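Local coordinates for protein member of DUF4221 family (Bacteroides vulgatus, PDB 3S9J) that is of unknown function and folds as a six-bladed beta-propeller of the DUF4221 family, here with bound sodium ions, at residues Lys14-Pro19 against Glu60-Ala65; Leu42-Thr47 against Val55-Glu60; Ile340-Leu345 against Val356-Lys361. All coordinates share one frame; numbering follows the deposited sequence. Where two conformers were deposited one is given.

Interactions 2 and 3 are buried antiparallel pairings inside two different four-stranded sheets of the propeller, whereas interaction 1 bridges those two sheets and is partly open. Strand 8-19, which supplies Lys14-Pro19, runs beside strand 354-364 of interaction 3; strand 63-69 lies beside strand 53-58 of interaction 2, so interaction 1 touches both of the others. The chemistry follows the place. Interaction 2 rests on backbone bonds and an aromatic pair, interaction 3 adds polar side chains, most of them buried, where its strand gives way to a turn, and interaction 1 depends on one glutamine, a water and the rim of a phenylalanine.

Interaction 1: residues Lys14-Pro19 against Glu60-Ala65; sequences KQLAFP and ENQQIA
Gln62 reaches across Leu16 to the backbone of Ala17. CG lies anti to the carbonyl carbon (chi1 -59°) and the chain is extended beyond it, enough to carry OE1 to Ala17 N at 2.9 Å. That N-H points almost straight at its acceptor (160°), although the donor is tilted 32° from the plane of the amide. A water donates hydrogen bonds to both Gln62 OE1, at 2.7 Å, and Gln15 O, so two donors grip the one amide oxygen. Glutamine suits the place: its amide oxygen takes the N-H of Ala17 on the outer edge of strand 8-19, much as a neighbouring strand's carbonyl would, while its methylene and amide carbons pass obliquely beside Leu16 CD2, 4.0 Å from Gln62 CD.

Further along, Phe18 brings CD1 to 3.5 Å from Gln63 N, which sits at the ring edge near its plane. The flat hydrocarbon rim fits closely against the backbone here, where Gln62 and Gln63 both face Asp58 in a G1 beta bulge.

The contact joins neighbouring propeller sheets. On its other flank strand 8-19 pairs with strand 354-364, through Leu16 and Phe357 among others, while strand 63-69 pairs with strand 53-58, whose Phe57 ring meets Phe18.

Interaction 2: residues Leu42-Thr47 against Val55-Glu60; sequences LHFENT and VIFDIE
The Phe44 ring receives the edge of Phe57 on one face: CE2 of Phe57 stands 3.5 Å above the Phe44 plane, offset toward the rim, and comes 3.6 Å from Phe44 CG. The planes are 81° apart, a T-shaped stack. Phe57 in turn has Val55 CG1 of its own strand over the centre of one face. Phe44, with CG anti to the backbone N (chi1 -177°), and Phe57, with CG anti to the carbonyl carbon, lie on the same side of the sheet and are turned so that edge meets face. Leu42 lies there too, its CB 4.2 Å from Phe57 CB, and these bulky apolar groups suit a buried face. On the reverse side, Ile56 CD1 ends 3.8 Å from His43 CA and lies near ND1, approaching the imidazole obliquely; His43 NE2 is hydrogen-bonded to Ser84 OG.

The strands are antiparallel. Leu42 with Phe57 and Phe44 with Val55 are hydrogen-bonded pairs, and His43 with Ile56 is the non-hydrogen-bonded pair between them. Phe44 N reaches Val55 O at 2.8 Å, nearly on the line of the carbonyl bond.

Together they form a beta hairpin at the middle of a four-stranded propeller sheet. Strand 31-36 flanks it beside 39-46 and strand 63-69 beside 53-58, while Phe357 and Leu355 of strand 354-364, from the adjoining sheet, pack against the face bearing Leu42, Phe44 and Phe57.

Interaction 3: residues Ile340-Leu345 against Val356-Lys361; sequences ISENNL and VFTCFK. With FMT (formic acid), chain K.
With CG anti to the carbonyl carbon (chi1 -73°) and an extended chain beyond, Glu342 lays its carboxylate beside Thr358, whose chi1 of -65° places OG1 beside its backbone N. Thr358 OG1 donates to Glu342 OE2 at 2.5 Å, arriving from above the carboxylate plane, while Glu342 OE1 is hydrogen-bonded to Asn347 ND2. Asn343 folds its amide back so that OD1 takes the N-H of Val356 at 2.9 Å; the bond is nearly straight (177°), in plane and on a lone pair.

Strands 337-341 and 354-364 are the inner pair of a four-stranded antiparallel sheet, where the chain's last strand also pairs with its first, 8-19, closing the propeller. Ile340 and Thr358 form a hydrogen-bonded pair, Ser341 and Phe357 a non-hydrogen-bonded one. As the strand ends, Glu342 N still reaches Val356 O at 2.8 Å, and Ser341 OG accepts from Asn343 N in an ST turn. The small serine lets Phe357 lie close, CE1 3.8 Å from Ser341 CB, while branched Ile340 meets Phe360 at about a right angle, CD1 to CE2 3.9 Å.

Leu345 N donates to O1 of a formic acid molecule, probably from the crystallisation liquor, at 2.9 Å.

Replacing Glu342 by an alanine would probably leave the Thr358 hydroxyl without its acceptor and Asn347 ND2 without its mate. Gln15 NE2 also donates to Thr358 OG1, and this run of polar groups is likely to stabilise the negative charge at this partly exposed position.

Interaction 1: residues Lys14-Pro19 against Glu60-Ala65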
# COMPACT_ATOMS: atom_id res chain seq x y z
N LYS A 14 20.05 0.91 11.91
CA LYS A 14 20.98 1.15 10.82
C LYS A 14 20.26 1.73 9.61
O LYS A 14 19.04 1.85 9.60
CB LYS A 14 21.70 -0.16 10.46
CG LYS A 14 20.80 -1.40 10.24
CD LYS A 14 20.64 -2.30 11.49
CE LYS A 14 20.25 -3.76 11.14
NZ LYS A 14 20.41 -4.73 12.31
N GLN A 15 21.04 2.12 8.60
CA GLN A 15 20.51 2.59 7.33
C GLN A 15 20.91 1.67 6.19
O GLN A 15 21.95 1.03 6.22
CB GLN A 15 21.05 3.97 7.03
CG GLN A 15 20.37 5.11 7.75
CD GLN A 15 20.55 6.44 7.00
OE1 GLN A 15 21.60 6.69 6.40
NE2 GLN A 15 19.52 7.27 7.02
N LEU A 16 20.03 1.61 5.20
CA LEU A 16 20.31 0.95 3.93
C LEU A 16 20.38 2.04 2.90
O LEU A 16 19.55 2.97 2.89
CB LEU A 16 19.19 0.00 3.48
CG LEU A 16 18.85 -1.24 4.28
CD1 LEU A 16 17.58 -1.85 3.66
CD2 LEU A 16 20.00 -2.24 4.36
N ALA A 17 21.36 1.95 2.01
CA ALA A 17 21.51 2.95 0.95
C ALA A 17 21.85 2.27 -0.37
O ALA A 17 22.86 1.56 -0.45
CB ALA A 17 22.55 4.03 1.30
N PHE A 18 21.03 2.49 -1.37
CA PHE A 18 21.24 1.95 -2.69
C PHE A 18 21.60 3.06 -3.69
O PHE A 18 20.75 3.88 -4.07
CB PHE A 18 19.99 1.21 -3.20
CG PHE A 18 19.49 0.12 -2.29
CD1 PHE A 18 20.01 -1.17 -2.38
CD2 PHE A 18 18.44 0.36 -1.41
CE1 PHE A 18 19.53 -2.19 -1.55
CE2 PHE A 18 17.96 -0.64 -0.58
CZ PHE A 18 18.49 -1.92 -0.66
N PRO A 19 22.84 3.06 -4.18
CA PRO A 19 23.22 4.04 -5.17
C PRO A 19 22.53 3.76 -6.49
O PRO A 19 22.43 2.62 -6.91
CB PRO A 19 24.75 3.88 -5.29
CG PRO A 19 25.14 3.22 -4.04
CD PRO A 19 24.02 2.28 -3.73
N GLU A 60 21.11 -7.29 1.77
CA GLU A 60 22.35 -7.59 2.49
C GLU A 60 23.52 -6.82 1.88
O GLU A 60 24.35 -6.31 2.59
CB GLU A 60 22.62 -9.10 2.44
CG GLU A 60 23.93 -9.56 3.10
CD GLU A 60 24.38 -11.00 2.70
OE1 GLU A 60 23.72 -11.69 1.87
OE2 GLU A 60 25.44 -11.42 3.21
N ASN A 61 23.58 -6.77 0.54
CA ASN A 61 24.71 -6.21 -0.16
C ASN A 61 24.51 -4.76 -0.62
O ASN A 61 25.41 -4.14 -1.19
CB ASN A 61 25.09 -7.13 -1.34
CG ASN A 61 25.61 -8.47 -0.86
OD1 ASN A 61 26.53 -8.51 -0.03
ND2 ASN A 61 25.02 -9.55 -1.33
N GLN A 62 23.36 -4.18 -0.27
CA GLN A 62 23.02 -2.79 -0.60
C GLN A 62 23.37 -2.39 -2.04
O GLN A 62 24.06 -1.40 -2.28
CB GLN A 62 23.64 -1.83 0.41
CG GLN A 62 23.15 -2.15 1.83
CD GLN A 62 23.58 -1.14 2.88
OE1 GLN A 62 23.44 0.06 2.70
NE2 GLN A 62 24.10 -1.64 3.98
N GLN A 63 22.84 -3.16 -2.99
CA GLN A 63 23.09 -2.92 -4.40
C GLN A 63 21.95 -3.49 -5.23
O GLN A 63 21.08 -4.20 -4.72
CB GLN A 63 24.44 -3.54 -4.82
CG GLN A 63 24.42 -5.02 -4.83
CD GLN A 63 25.76 -5.60 -5.34
OE1 GLN A 63 26.81 -5.21 -4.89
NE2 GLN A 63 25.68 -6.48 -6.31
N ILE A 64 21.95 -3.19 -6.52
CA ILE A 64 21.05 -3.84 -7.47
C ILE A 64 21.45 -5.30 -7.70
O ILE A 64 22.62 -5.59 -8.03
CB ILE A 64 20.99 -3.05 -8.81
CG1 ILE A 64 20.34 -1.68 -8.54
CG2 ILE A 64 20.20 -3.82 -9.86
CD1 ILE A 64 20.38 -0.74 -9.76
N ALA A 65 20.47 -6.18 -7.54
CA ALA A 65 20.64 -7.64 -7.83
C ALA A 65 20.36 -7.98 -9.29
O ALA A 65 21.07 -8.79 -9.88
CB ALA A 65 19.69 -8.49 -6.96
O HOH W 1 24.29 1.93 4.38

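Interaction 2: residues Leu42-Thr47 against Val55-Glu60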
# COMPACT_ATOMS: atom_id res chain seq x y z
N LEU A 42 14.34 -6.49 -2.25
CA LEU A 42 13.26 -5.56 -2.50
C LEU A 42 12.90 -5.58 -3.99
O LEU A 42 13.73 -5.28 -4.86
CB LEU A 42 13.63 -4.14 -2.00
CG LEU A 42 12.54 -3.07 -1.99
CD1 LEU A 42 11.40 -3.48 -1.06
CD2 LEU A 42 13.10 -1.65 -1.60
N HIS A 43 11.66 -5.94 -4.27
CA HIS A 43 11.06 -5.82 -5.59
C HIS A 43 10.70 -4.34 -5.76
O HIS A 43 9.92 -3.81 -4.98
CB HIS A 43 9.80 -6.66 -5.63
CG HIS A 43 8.95 -6.47 -6.85
ND1 HIS A 43 8.84 -7.44 -7.83
CD2 HIS A 43 8.14 -5.44 -7.24
CE1 HIS A 43 8.02 -7.01 -8.78
NE2 HIS A 43 7.56 -5.82 -8.44
N PHE A 44 11.24 -3.68 -6.76
CA PHE A 44 11.05 -2.24 -6.90
C PHE A 44 10.59 -1.96 -8.32
O PHE A 44 11.38 -1.97 -9.25
CB PHE A 44 12.37 -1.56 -6.58
CG PHE A 44 12.36 -0.03 -6.60
CD1 PHE A 44 12.58 0.68 -7.78
CD2 PHE A 44 12.25 0.67 -5.41
CE1 PHE A 44 12.65 2.08 -7.77
CE2 PHE A 44 12.32 2.08 -5.41
CZ PHE A 44 12.54 2.76 -6.59
N GLU A 45 9.29 -1.72 -8.48
CA GLU A 45 8.75 -1.42 -9.79
C GLU A 45 9.30 -0.08 -10.23
O GLU A 45 9.13 0.90 -9.54
CB GLU A 45 7.24 -1.37 -9.80
CG GLU A 45 6.68 -1.16 -11.20
CD GLU A 45 5.17 -1.14 -11.19
OE1 GLU A 45 4.59 -2.13 -10.71
OE2 GLU A 45 4.58 -0.15 -11.66
N ASN A 46 9.94 -0.03 -11.37
CA ASN A 46 10.65 1.20 -11.82
C ASN A 46 9.96 1.69 -13.08
O ASN A 46 10.49 1.59 -14.20
CB ASN A 46 12.11 0.81 -12.06
CG ASN A 46 12.99 1.96 -12.49
OD1 ASN A 46 12.89 3.08 -11.96
ND2 ASN A 46 13.88 1.70 -13.47
N THR A 47 8.74 2.22 -12.89
CA THR A 47 7.90 2.64 -14.01
C THR A 47 7.58 4.14 -13.95
O THR A 47 6.76 4.63 -14.74
CB THR A 47 6.56 1.85 -14.02
OG1 THR A 47 5.98 1.92 -12.73
CG2 THR A 47 6.84 0.38 -14.43
N VAL A 55 13.30 -3.35 -10.93
CA VAL A 55 14.61 -3.54 -10.35
C VAL A 55 14.45 -4.36 -9.07
O VAL A 55 13.55 -4.11 -8.26
CB VAL A 55 15.26 -2.19 -10.05
CG1 VAL A 55 16.55 -2.32 -9.21
CG2 VAL A 55 15.51 -1.45 -11.36
N ILE A 56 15.36 -5.32 -8.88
CA ILE A 56 15.41 -6.06 -7.66
C ILE A 56 16.65 -5.63 -6.89
O ILE A 56 17.76 -5.72 -7.43
CB ILE A 56 15.49 -7.60 -7.94
CG1 ILE A 56 14.35 -8.06 -8.84
CG2 ILE A 56 15.57 -8.39 -6.59
CD1 ILE A 56 12.93 -7.80 -8.30
N PHE A 57 16.47 -5.14 -5.67
CA PHE A 57 17.58 -4.74 -4.83
C PHE A 57 17.96 -5.83 -3.84
O PHE A 57 17.10 -6.42 -3.22
CB PHE A 57 17.26 -3.49 -4.02
CG PHE A 57 17.15 -2.22 -4.84
CD1 PHE A 57 18.28 -1.56 -5.32
CD2 PHE A 57 15.93 -1.66 -5.10
CE1 PHE A 57 18.17 -0.40 -6.06
CE2 PHE A 57 15.81 -0.49 -5.80
CZ PHE A 57 16.92 0.17 -6.27
N ASP A 58 19.26 -6.02 -3.68
CA ASP A 58 19.88 -6.95 -2.70
C ASP A 58 20.10 -6.23 -1.38
O ASP A 58 20.92 -5.31 -1.30
CB ASP A 58 21.18 -7.42 -3.31
CG ASP A 58 21.93 -8.42 -2.43
OD1 ASP A 58 21.67 -8.51 -1.21
OD2 ASP A 58 22.82 -9.07 -3.01
N ILE A 59 19.31 -6.59 -0.37
CA ILE A 59 19.32 -5.87 0.90
C ILE A 59 20.64 -6.04 1.65
O ILE A 59 21.26 -5.05 2.08
CB ILE A 59 18.10 -6.24 1.76
CG1 ILE A 59 16.81 -5.65 1.15
CG2 ILE A 59 18.29 -5.72 3.20
CD1 ILE A 59 15.52 -6.28 1.65
N GLU A 60 21.11 -7.29 1.77
CA GLU A 60 22.35 -7.59 2.49
C GLU A 60 23.52 -6.82 1.88
O GLU A 60 24.35 -6.31 2.59
CB GLU A 60 22.62 -9.10 2.44
CG GLU A 60 23.93 -9.56 3.10
CD GLU A 60 24.38 -11.00 2.70
OE1 GLU A 60 23.72 -11.69 1.87
OE2 GLU A 60 25.44 -11.42 3.21

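Interaction 3: residues Ile340-Leu345 against Val356-Lys361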
# COMPACT_ATOMS: atom_id res chain seq x y z
N ILE A 340 11.88 2.62 6.68
CA ILE A 340 11.17 3.79 6.20
C ILE A 340 12.15 4.62 5.41
O ILE A 340 13.25 4.96 5.90
CB ILE A 340 10.56 4.63 7.35
CG1 ILE A 340 9.73 3.74 8.28
CG2 ILE A 340 9.73 5.84 6.82
CD1 ILE A 340 9.10 4.50 9.47
N SER A 341 11.76 4.97 4.18
CA SER A 341 12.66 5.73 3.32
C SER A 341 12.92 7.11 3.86
O SER A 341 12.01 7.75 4.47
CB SER A 341 12.09 5.86 1.90
OG SER A 341 12.88 6.69 1.07
N GLU A 342 14.13 7.61 3.59
CA GLU A 342 14.50 9.01 3.88
C GLU A 342 14.54 9.88 2.62
O GLU A 342 15.13 10.96 2.63
CB GLU A 342 15.83 9.07 4.65
CG GLU A 342 15.65 8.62 6.10
CD GLU A 342 16.67 9.17 7.10
OE1 GLU A 342 17.34 10.20 6.81
OE2 GLU A 342 16.79 8.56 8.19
N ASN A 343 13.94 9.42 1.52
CA ASN A 343 13.94 10.17 0.27
C ASN A 343 12.81 11.22 0.23
O ASN A 343 12.02 11.27 -0.69
CB ASN A 343 13.83 9.24 -0.92
CG ASN A 343 15.10 8.49 -1.15
OD1 ASN A 343 15.35 7.53 -0.45
ND2 ASN A 343 15.91 8.93 -2.11
N ASN A 344 12.78 12.04 1.28
CA ASN A 344 11.94 13.25 1.36
C ASN A 344 12.78 14.41 0.82
O ASN A 344 13.91 14.62 1.27
CB ASN A 344 11.58 13.47 2.82
CG ASN A 344 10.61 14.62 3.05
OD1 ASN A 344 10.89 15.74 2.60
ND2 ASN A 344 9.51 14.36 3.76
N LEU A 345 12.23 15.13 -0.16
CA LEU A 345 12.92 16.22 -0.83
C LEU A 345 13.46 17.28 0.15
O LEU A 345 14.43 17.98 -0.15
CB LEU A 345 11.94 16.85 -1.84
CG LEU A 345 12.46 17.87 -2.84
CD1 LEU A 345 13.54 17.27 -3.69
CD2 LEU A 345 11.31 18.37 -3.71
N VAL A 356 17.44 5.56 0.11
CA VAL A 356 17.89 5.43 1.50
C VAL A 356 16.72 5.04 2.38
O VAL A 356 15.63 5.61 2.24
CB VAL A 356 18.48 6.75 2.05
CG1 VAL A 356 18.89 6.64 3.52
CG2 VAL A 356 19.69 7.19 1.21
N PHE A 357 16.96 4.08 3.26
CA PHE A 357 16.00 3.66 4.28
C PHE A 357 16.63 3.62 5.64
O PHE A 357 17.80 3.26 5.77
CB PHE A 357 15.47 2.24 4.00
CG PHE A 357 14.73 2.09 2.72
CD1 PHE A 357 13.35 2.28 2.68
CD2 PHE A 357 15.38 1.68 1.57
CE1 PHE A 357 12.65 2.11 1.51
CE2 PHE A 357 14.68 1.48 0.40
CZ PHE A 357 13.33 1.72 0.34
N THR A 358 15.87 3.97 6.68
CA THR A 358 16.28 3.75 8.04
C THR A 358 15.50 2.57 8.62
O THR A 358 14.29 2.48 8.43
CB THR A 358 16.09 5.01 8.89
OG1 THR A 358 16.96 6.03 8.39
CG2 THR A 358 16.41 4.71 10.35
N CYS A 359 16.20 1.67 9.29
CA CYS A 359 15.60 0.53 9.95
C CYS A 359 15.23 0.90 11.37
O CYS A 359 16.07 1.38 12.13
CB CYS A 359 16.60 -0.63 9.99
SG CYS A 359 15.92 -2.13 10.71
N PHE A 360 13.97 0.68 11.72
CA PHE A 360 13.46 0.91 13.06
C PHE A 360 13.18 -0.39 13.77
O PHE A 360 12.44 -1.22 13.26
CB PHE A 360 12.19 1.76 13.02
CG PHE A 360 12.47 3.16 12.59
CD1 PHE A 360 12.81 4.12 13.53
CD2 PHE A 360 12.48 3.48 11.24
CE1 PHE A 360 13.12 5.42 13.13
CE2 PHE A 360 12.80 4.75 10.83
CZ PHE A 360 13.14 5.74 11.78
N LYS A 361 13.78 -0.54 14.95
CA LYS A 361 13.58 -1.71 15.81
C LYS A 361 12.66 -1.38 16.96
O LYS A 361 12.55 -0.23 17.37
CB LYS A 361 14.92 -2.22 16.33
CG LYS A 361 15.83 -2.67 15.16
CD LYS A 361 16.99 -3.54 15.58
CE LYS A 361 17.61 -4.25 14.36
NZ LYS A 361 17.20 -5.70 14.27
C FMT K . 10.46 13.30 -2.33
O1 FMT K . 9.85 14.01 -1.48
O2 FMT K . 10.03 13.04 -3.46